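Long-range contact in DUF4595 domain-containing protein (PDB 3TZG), which is of unknown function but folds as a porin-like beta barrel, consistent with a place among the membrane beta-barrel proteins: residues 159-165 / 197-202. Sequence-based numbering, arbitrary orientation.
Sequences YDNNINY and RTALPN
Tyr165 and Leu200 meet at about a right angle, Leu200 CG coming obliquely to the ring at Tyr165 CD1, 3.5 Å away. With CG between the backbone N and carbonyl carbon (chi1 76°), the Tyr165 ring turns back toward 197-200, where Ala199 O lies at its edge. Tyr165 N donates to Thr198 O (3.0 Å). An alanine in place of Tyr165 would probably open a gap beside Leu200 and leave the N-H of Leu171 without the hydroxyl it pairs with. Asn164 and Ala199 form a non-hydrogen-bonded antiparallel pair; beside it Leu200 N bonds Ile163 O at 3.1 Å, while Ile163 CG2 meets Leu200 CB, the two side chains crossing. The type I turn from Tyr159 to Asn162 closes on Asn202. The amides of Asn161 and Asn202 stack, their planes 18° apart, and Asn161 N donates to Asn202 OD1 almost straight (168° at the hydrogen) but from above the carbonyl plane. A water 2.7 Å from Asn202 OD1 links that oxygen to Ile163 N and Leu200 O. Tyr159 lies alongside Pro201, with CE1 3.9 Å from Pro201 CD, and its hydroxyl bonds Leu136 O. The contact thus sets the short, weakly bonded strand 163-164 against the beginning of barrel strand 199-208; Asn158 OD1, ending neighbouring strand 150-158, accepts from Asn202 ND2, Tyr221 of strand 213-224 touches Ile163 and Leu200, and Pro228 of strand 227-235 packs on Leu200 and Tyr165.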
loop_
_atom_site.group_PDB
_atom_site.type_symbol
_atom_site.label_atom_id
_atom_site.label_comp_id
_atom_site.label_asym_id
_atom_site.label_seq_id
_atom_site.Cartn_x
_atom_site.Cartn_y
_atom_site.Cartn_z
ATOM N N TYR A 159 4.885 7.146 -16.313
ATOM C CA TYR A 159 4.261 6.049 -17.070
ATOM C C TYR A 159 4.592 6.119 -18.586
ATOM O O TYR A 159 3.822 5.603 -19.414
ATOM C CB TYR A 159 2.737 6.112 -16.881
ATOM C CG TYR A 159 2.299 5.977 -15.442
ATOM C CD1 TYR A 159 2.060 4.723 -14.879
ATOM C CD2 TYR A 159 2.078 7.101 -14.651
ATOM C CE1 TYR A 159 1.658 4.590 -13.548
ATOM C CE2 TYR A 159 1.692 6.980 -13.317
ATOM C CZ TYR A 159 1.488 5.724 -12.770
ATOM O OH TYR A 159 1.080 5.621 -11.477
ATOM N N ASP A 160 5.723 6.763 -18.963
ATOM C CA ASP A 160 6.073 6.972 -20.374
ATOM C C ASP A 160 6.342 5.659 -21.096
ATOM O O ASP A 160 6.106 5.593 -22.296
ATOM C CB ASP A 160 7.285 7.907 -20.516
ATOM C CG ASP A 160 7.034 9.321 -20.001
ATOM O OD1 ASP A 160 5.838 9.716 -19.887
ATOM O OD2 ASP A 160 8.026 10.033 -19.709
ATOM N N ASN A 161 6.793 4.617 -20.384
ATOM C CA ASN A 161 7.078 3.305 -20.979
ATOM C C ASN A 161 5.772 2.539 -21.263
ATOM O O ASN A 161 5.806 1.557 -21.995
ATOM C CB ASN A 161 8.015 2.468 -20.082
ATOM C CG ASN A 161 9.451 2.959 -19.974
ATOM O OD1 ASN A 161 9.865 3.914 -20.644
ATOM N ND2 ASN A 161 10.263 2.279 -19.140
ATOM N N ASN A 162 4.629 3.016 -20.715
ATOM C CA ASN A 162 3.270 2.473 -20.859
ATOM C C ASN A 162 3.235 0.966 -20.575
ATOM O O ASN A 162 2.856 0.153 -21.424
ATOM C CB ASN A 162 2.664 2.771 -22.243
ATOM C CG ASN A 162 2.005 4.127 -22.331
ATOM O OD1 ASN A 162 2.635 5.186 -22.162
ATOM N ND2 ASN A 162 0.707 4.117 -22.603
ATOM N N ILE A 163 3.614 0.624 -19.339
ATOM C CA ILE A 163 3.601 -0.726 -18.788
ATOM C C ILE A 163 2.200 -0.965 -18.248
ATOM O O ILE A 163 1.698 -0.209 -17.413
ATOM C CB ILE A 163 4.719 -0.909 -17.733
ATOM C CG1 ILE A 163 6.097 -0.743 -18.426
ATOM C CG2 ILE A 163 4.605 -2.297 -17.057
ATOM C CD1 ILE A 163 7.216 -0.412 -17.562
ATOM N N ASN A 164 1.545 -1.971 -18.799
ATOM C CA ASN A 164 0.183 -2.339 -18.436
ATOM C C ASN A 164 0.132 -3.805 -18.117
ATOM O O ASN A 164 0.879 -4.606 -18.688
ATOM C CB ASN A 164 -0.814 -1.985 -19.552
ATOM C CG ASN A 164 -0.889 -0.499 -19.797
ATOM O OD1 ASN A 164 -1.505 0.264 -19.029
ATOM N ND2 ASN A 164 -0.213 -0.049 -20.851
ATOM N N TYR A 165 -0.730 -4.143 -17.180
ATOM C CA TYR A 165 -0.896 -5.506 -16.745
ATOM C C TYR A 165 -2.367 -5.809 -16.572
ATOM O O TYR A 165 -3.205 -4.895 -16.542
ATOM C CB TYR A 165 -0.124 -5.733 -15.430
ATOM C CG TYR A 165 -0.798 -5.151 -14.198
ATOM C CD1 TYR A 165 -0.670 -3.803 -13.881
ATOM C CD2 TYR A 165 -1.550 -5.951 -13.345
ATOM C CE1 TYR A 165 -1.309 -3.254 -12.776
ATOM C CE2 TYR A 165 -2.195 -5.411 -12.232
ATOM C CZ TYR A 165 -2.060 -4.062 -11.945
ATOM O OH TYR A 165 -2.661 -3.508 -10.842
ATOM N N ARG A 197 -6.781 0.380 -12.563
ATOM C CA ARG A 197 -6.137 -0.708 -11.831
ATOM C C ARG A 197 -5.256 -1.558 -12.834
ATOM O O ARG A 197 -4.984 -2.740 -12.606
ATOM C CB ARG A 197 -7.291 -1.520 -11.189
ATOM C CG ARG A 197 -6.919 -2.441 -10.042
ATOM C CD ARG A 197 -8.135 -3.092 -9.371
ATOM N NE ARG A 197 -8.995 -3.865 -10.279
ATOM C CZ ARG A 197 -8.699 -5.073 -10.763
ATOM N NH1 ARG A 197 -7.524 -5.640 -10.491
ATOM N NH2 ARG A 197 -9.559 -5.707 -11.556
ATOM N N THR A 198 -4.736 -0.890 -13.883
ATOM C CA THR A 198 -4.030 -1.453 -15.019
ATOM C C THR A 198 -2.593 -0.927 -15.219
ATOM O O THR A 198 -1.758 -1.674 -15.718
ATOM C CB THR A 198 -4.903 -1.083 -16.235
ATOM O OG1 THR A 198 -5.785 -2.171 -16.429
ATOM C CG2 THR A 198 -4.136 -0.801 -17.521
ATOM N N ALA A 199 -2.329 0.352 -14.952
ATOM C CA ALA A 199 -1.011 0.952 -15.224
ATOM C C ALA A 199 0.009 0.670 -14.123
ATOM O O ALA A 199 -0.376 0.576 -12.964
ATOM C CB ALA A 199 -1.163 2.458 -15.378
ATOM N N LEU A 200 1.311 0.594 -14.486
ATOM C CA LEU A 200 2.436 0.437 -13.553
ATOM C C LEU A 200 3.490 1.518 -13.811
ATOM O O LEU A 200 3.862 1.705 -14.976
ATOM C CB LEU A 200 3.081 -0.948 -13.629
ATOM C CG LEU A 200 2.285 -2.111 -13.039
ATOM C CD1 LEU A 200 2.916 -3.467 -13.401
ATOM C CD2 LEU A 200 2.073 -1.922 -11.555
ATOM N N PRO A 201 3.982 2.254 -12.776
ATOM C CA PRO A 201 4.985 3.284 -13.047
ATOM C C PRO A 201 6.343 2.682 -13.404
ATOM O O PRO A 201 6.766 1.702 -12.786
ATOM C CB PRO A 201 5.042 4.065 -11.729
ATOM C CG PRO A 201 4.708 3.053 -10.688
ATOM C CD PRO A 201 3.681 2.168 -11.327
ATOM N N ASN A 202 7.019 3.243 -14.410
ATOM C CA ASN A 202 8.353 2.770 -14.795
ATOM C C ASN A 202 9.435 3.455 -13.956
ATOM O O ASN A 202 10.470 2.851 -13.694
ATOM C CB ASN A 202 8.615 2.967 -16.275
ATOM C CG ASN A 202 8.273 4.304 -16.836
ATOM O OD1 ASN A 202 7.149 4.557 -17.261
ATOM N ND2 ASN A 202 9.268 5.120 -16.998
HETATM O O HOH W 1 5.115 2.712 -17.395
#